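Local coordinates for putative cell surface protein (PDB 4OFQ) that probably serves as a streptococcal surface adhesin of the antigen I/II family, its C-terminal region built from beta-sandwich domains, one with a bound calcium ion, at residues 95-105 with 123-133. Residues are numbered along the deposited sequence; the frame is centred on the assembly and turned at random. Where two conformers were deposited one is given.
Sequences NLLEMRHVLSQ and PVGEFYMWVAK. With CA (calcium ion), chain C.
His101 and Tyr128 face each other across a non-hydrogen-bonded pair as an offset stack, with ring centroids 4.0 Å apart and planes only 5° from parallel. The histidine reaches this position with CG anti to its backbone N, and its other face carries CD2 of Leu103. Outside partners fix both polar ends: His101 NE2 hydrogen-bonds with Tyr70 OH, and Tyr128 OH with Gly77 O. Farther along this face, Met99 lies beside Trp130 in a Met-aromatic contact, its SD 4.7 Å from the centroid of the five-membered ring and oblique to it; Trp130 NE1 is buried without a polar partner.

On the opposite face, Phe127 is packed from several directions. CB of Val102 sits over that ring, 3.9 Å from the centroid and 15° off the normal, a CH-pi contact; Pro123 CG covers the other side, and Gln105 CG meets the edge. Within strand 97-102, on this same face, Arg100 grips Glu98 side-on in a salt bridge, NE at 2.9 Å and NH2 at 3.0 Å from the same OE1, which lies in the guanidinium plane.

Paired backbone bonds join edge strand 97-102 to strand 127-132, whose N-to-C directions lie 159° apart, an antiparallel pairing in the beta-sandwich adhesin domain, beside the calcium site to which Val124 and Glu126 give carbonyl oxygens.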
loop_
_atom_site.group_PDB
_atom_site.type_symbol
_atom_site.label_atom_id
_atom_site.label_comp_id
_atom_site.label_asym_id
_atom_site.label_seq_id
_atom_site.Cartn_x
_atom_site.Cartn_y
_atom_site.Cartn_z
ATOM N N ASN A 95 -12.696 12.020 23.087
ATOM C CA ASN A 95 -14.040 12.470 23.440
ATOM C C ASN A 95 -14.132 13.987 23.618
ATOM O O ASN A 95 -15.213 14.522 23.878
ATOM C CB ASN A 95 -14.542 11.754 24.693
ATOM C CG ASN A 95 -14.648 10.251 24.498
ATOM O OD1 ASN A 95 -14.577 9.483 25.458
ATOM N ND2 ASN A 95 -14.809 9.823 23.248
ATOM N N LEU A 96 -12.994 14.670 23.486
ATOM C CA LEU A 96 -12.955 16.128 23.628
ATOM C C LEU A 96 -13.014 16.821 22.280
ATOM O O LEU A 96 -13.027 18.061 22.217
ATOM C CB LEU A 96 -11.677 16.562 24.340
ATOM C CG LEU A 96 -11.405 15.887 25.682
ATOM C CD1 LEU A 96 -10.165 16.488 26.313
ATOM C CD2 LEU A 96 -12.608 16.006 26.612
ATOM N N LEU A 97 -13.033 16.021 21.210
ATOM C CA LEU A 97 -12.951 16.531 19.844
ATOM C C LEU A 97 -14.110 16.040 18.994
ATOM O O LEU A 97 -14.428 14.844 18.995
ATOM C CB LEU A 97 -11.657 16.035 19.172
ATOM C CG LEU A 97 -10.331 16.367 19.857
ATOM C CD1 LEU A 97 -9.214 15.551 19.223
ATOM C CD2 LEU A 97 -10.040 17.855 19.732
ATOM N N GLU A 98 -14.714 16.955 18.241
ATOM C CA GLU A 98 -15.692 16.575 17.239
ATOM C C GLU A 98 -14.920 15.999 16.072
ATOM O O GLU A 98 -14.014 16.650 15.553
ATOM C CB GLU A 98 -16.460 17.793 16.739
ATOM C CG GLU A 98 -17.208 18.556 17.816
ATOM C CD GLU A 98 -18.205 19.535 17.238
ATOM O OE1 GLU A 98 -18.054 19.895 16.047
ATOM O OE2 GLU A 98 -19.136 19.939 17.974
ATOM N N MET A 99 -15.260 14.784 15.666
ATOM C CA MET A 99 -14.656 14.202 14.472
ATOM C C MET A 99 -15.628 14.344 13.308
ATOM O O MET A 99 -16.712 13.761 13.333
ATOM C CB MET A 99 -14.316 12.724 14.682
ATOM C CG MET A 99 -13.678 12.096 13.444
ATOM S SD MET A 99 -13.087 10.404 13.683
ATOM C CE MET A 99 -12.181 10.511 15.204
ATOM N N ARG A 100 -15.248 15.124 12.295
ATOM C CA ARG A 100 -16.143 15.405 11.174
ATOM C C ARG A 100 -15.536 14.941 9.858
ATOM O O ARG A 100 -14.453 15.392 9.470
ATOM C CB ARG A 100 -16.471 16.914 11.097
ATOM C CG ARG A 100 -17.356 17.427 12.222
ATOM C CD ARG A 100 -17.459 18.950 12.130
ATOM N NE ARG A 100 -18.287 19.521 13.184
ATOM C CZ ARG A 100 -19.518 19.986 12.994
ATOM N NH1 ARG A 100 -20.072 19.950 11.784
ATOM N NH2 ARG A 100 -20.193 20.485 14.017
ATOM N N HIS A 101 -16.227 14.038 9.170
ATOM C CA HIS A 101 -15.754 13.589 7.875
ATOM C C HIS A 101 -16.384 14.534 6.868
ATOM O O HIS A 101 -17.587 14.446 6.588
ATOM C CB HIS A 101 -16.162 12.137 7.598
ATOM C CG HIS A 101 -15.451 11.528 6.427
ATOM N ND1 HIS A 101 -15.787 10.298 5.910
ATOM C CD2 HIS A 101 -14.429 11.990 5.664
ATOM C CE1 HIS A 101 -14.995 10.015 4.891
ATOM N NE2 HIS A 101 -14.159 11.026 4.722
ATOM N N VAL A 102 -15.591 15.467 6.354
ATOM C CA VAL A 102 -16.121 16.473 5.437
ATOM C C VAL A 102 -15.927 16.061 3.976
ATOM O O VAL A 102 -14.803 16.058 3.465
ATOM C CB VAL A 102 -15.482 17.838 5.683
ATOM C CG1 VAL A 102 -16.074 18.871 4.729
ATOM C CG2 VAL A 102 -15.693 18.242 7.139
ATOM N N LEU A 103 -17.021 15.722 3.299
ATOM C CA LEU A 103 -16.919 15.180 1.944
ATOM C C LEU A 103 -16.873 16.297 0.903
ATOM O O LEU A 103 -16.422 16.099 -0.228
ATOM C CB LEU A 103 -18.059 14.193 1.656
ATOM C CG LEU A 103 -18.091 12.963 2.576
ATOM C CD1 LEU A 103 -19.258 12.033 2.225
ATOM C CD2 LEU A 103 -16.747 12.204 2.545
ATOM N N SER A 104 -17.338 17.472 1.303
ATOM C CA SER A 104 -17.376 18.643 0.438
ATOM C C SER A 104 -17.605 19.864 1.319
ATOM O O SER A 104 -18.314 19.789 2.317
ATOM C CB SER A 104 -18.500 18.523 -0.589
ATOM O OG SER A 104 -18.758 19.776 -1.218
ATOM N N GLN A 105 -17.008 20.997 0.967
ATOM C CA GLN A 105 -17.217 22.184 1.778
ATOM C C GLN A 105 -18.468 22.956 1.380
ATOM O O GLN A 105 -18.793 23.950 2.020
ATOM C CB GLN A 105 -16.000 23.119 1.741
ATOM C CG GLN A 105 -14.753 22.506 2.328
ATOM C CD GLN A 105 -13.720 23.553 2.671
ATOM O OE1 GLN A 105 -14.000 24.481 3.422
ATOM N NE2 GLN A 105 -12.518 23.411 2.122
ATOM N N PRO A 123 -7.656 22.979 2.457
ATOM C CA PRO A 123 -7.786 21.537 2.211
ATOM C C PRO A 123 -8.535 21.251 0.914
ATOM O O PRO A 123 -9.540 21.895 0.623
ATOM C CB PRO A 123 -8.598 21.050 3.407
ATOM C CG PRO A 123 -9.395 22.221 3.819
ATOM C CD PRO A 123 -8.560 23.442 3.523
ATOM N N VAL A 124 -8.054 20.269 0.159
ATOM C CA VAL A 124 -8.610 19.943 -1.149
ATOM C C VAL A 124 -9.502 18.712 -1.076
ATOM O O VAL A 124 -9.133 17.712 -0.467
ATOM C CB VAL A 124 -7.473 19.683 -2.164
ATOM C CG1 VAL A 124 -8.005 19.086 -3.456
ATOM C CG2 VAL A 124 -6.718 20.971 -2.445
ATOM N N GLY A 125 -10.679 18.782 -1.690
ATOM C CA GLY A 125 -11.567 17.622 -1.728
ATOM C C GLY A 125 -12.015 17.179 -0.346
ATOM O O GLY A 125 -12.267 18.023 0.523
ATOM N N GLU A 126 -12.107 15.867 -0.136
ATOM C CA GLU A 126 -12.536 15.337 1.156
ATOM C C GLU A 126 -11.445 15.494 2.202
ATOM O O GLU A 126 -10.260 15.433 1.891
ATOM C CB GLU A 126 -12.907 13.855 1.048
ATOM C CG GLU A 126 -13.910 13.533 -0.044
ATOM C CD GLU A 126 -14.151 12.050 -0.206
ATOM O OE1 GLU A 126 -13.452 11.231 0.454
ATOM O OE2 GLU A 126 -15.037 11.696 -1.013
ATOM N N PHE A 127 -11.851 15.684 3.452
ATOM C CA PHE A 127 -10.898 15.699 4.543
ATOM C C PHE A 127 -11.603 15.334 5.843
ATOM O O PHE A 127 -12.834 15.316 5.902
ATOM C CB PHE A 127 -10.205 17.071 4.639
ATOM C CG PHE A 127 -11.142 18.226 4.860
ATOM C CD1 PHE A 127 -11.775 18.837 3.785
ATOM C CD2 PHE A 127 -11.352 18.740 6.145
ATOM C CE1 PHE A 127 -12.633 19.939 3.993
ATOM C CE2 PHE A 127 -12.201 19.844 6.358
ATOM C CZ PHE A 127 -12.835 20.430 5.279
ATOM N N TYR A 128 -10.825 14.983 6.863
ATOM C CA TYR A 128 -11.358 14.891 8.211
ATOM C C TYR A 128 -10.917 16.106 8.986
ATOM O O TYR A 128 -9.808 16.610 8.787
ATOM C CB TYR A 128 -10.806 13.685 8.946
ATOM C CG TYR A 128 -11.499 12.397 8.621
ATOM C CD1 TYR A 128 -11.029 11.579 7.602
ATOM C CD2 TYR A 128 -12.629 11.998 9.337
ATOM C CE1 TYR A 128 -11.668 10.372 7.306
ATOM C CE2 TYR A 128 -13.269 10.801 9.047
ATOM C CZ TYR A 128 -12.778 10.003 8.032
ATOM O OH TYR A 128 -13.400 8.821 7.729
ATOM N N MET A 129 -11.787 16.582 9.867
ATOM C CA MET A 129 -11.391 17.623 10.797
ATOM C C MET A 129 -11.758 17.217 12.217
ATOM O O MET A 129 -12.755 16.522 12.425
ATOM C CB MET A 129 -11.953 19.002 10.397
ATOM C CG MET A 129 -13.466 19.142 10.407
ATOM S SD MET A 129 -14.025 20.688 9.630
ATOM C CE MET A 129 -13.079 21.924 10.522
ATOM N N TRP A 130 -10.917 17.600 13.179
ATOM C CA TRP A 130 -11.209 17.387 14.597
ATOM C C TRP A 130 -11.320 18.763 15.256
ATOM O O TRP A 130 -10.424 19.608 15.107
ATOM C CB TRP A 130 -10.102 16.567 15.261
ATOM C CG TRP A 130 -10.123 15.130 14.899
ATOM C CD1 TRP A 130 -10.734 14.127 15.586
ATOM C CD2 TRP A 130 -9.526 14.521 13.742
ATOM N NE1 TRP A 130 -10.537 12.927 14.940
ATOM C CE2 TRP A 130 -9.800 13.142 13.807
ATOM C CE3 TRP A 130 -8.772 15.009 12.668
ATOM C CZ2 TRP A 130 -9.362 12.238 12.827
ATOM C CZ3 TRP A 130 -8.334 14.100 11.693
ATOM C CH2 TRP A 130 -8.627 12.738 11.791
ATOM N N VAL A 131 -12.434 19.011 15.947
ATOM C CA VAL A 131 -12.710 20.335 16.507
ATOM C C VAL A 131 -12.832 20.223 18.013
ATOM O O VAL A 131 -13.599 19.399 18.514
ATOM C CB VAL A 131 -14.028 20.926 15.946
ATOM C CG1 VAL A 131 -14.305 22.327 16.541
ATOM C CG2 VAL A 131 -13.983 20.970 14.417
ATOM N N ALA A 132 -12.068 21.021 18.752
ATOM C CA ALA A 132 -12.222 21.008 20.210
ATOM C C ALA A 132 -13.648 21.409 20.603
ATOM O O ALA A 132 -14.098 22.508 20.265
ATOM C CB ALA A 132 -11.219 21.944 20.858
ATOM N N LYS A 133 -14.334 20.526 21.331
ATOM C CA LYS A 133 -15.706 20.778 21.780
ATOM C C LYS A 133 -15.829 21.939 22.779
ATOM O O LYS A 133 -16.855 22.631 22.823
ATOM C CB LYS A 133 -16.299 19.513 22.409
ATOM C CG LYS A 133 -16.398 18.318 21.473
ATOM C CD LYS A 133 -16.969 17.124 22.229
ATOM C CE LYS A 133 -17.003 15.889 21.367
ATOM N NZ LYS A 133 -17.621 14.765 22.132
HETATM CA CA CA C . -8.489 15.642 0.326
HETATM O O HOH W 1 -16.126 12.862 20.078
HETATM O O HOH W 2 -14.421 18.595 1.617
HETATM O O HOH W 3 -16.535 13.732 -2.042
HETATM O O HOH W 4 -12.047 20.821 0.505
HETATM O O HOH W 5 -8.370 15.035 -1.954
#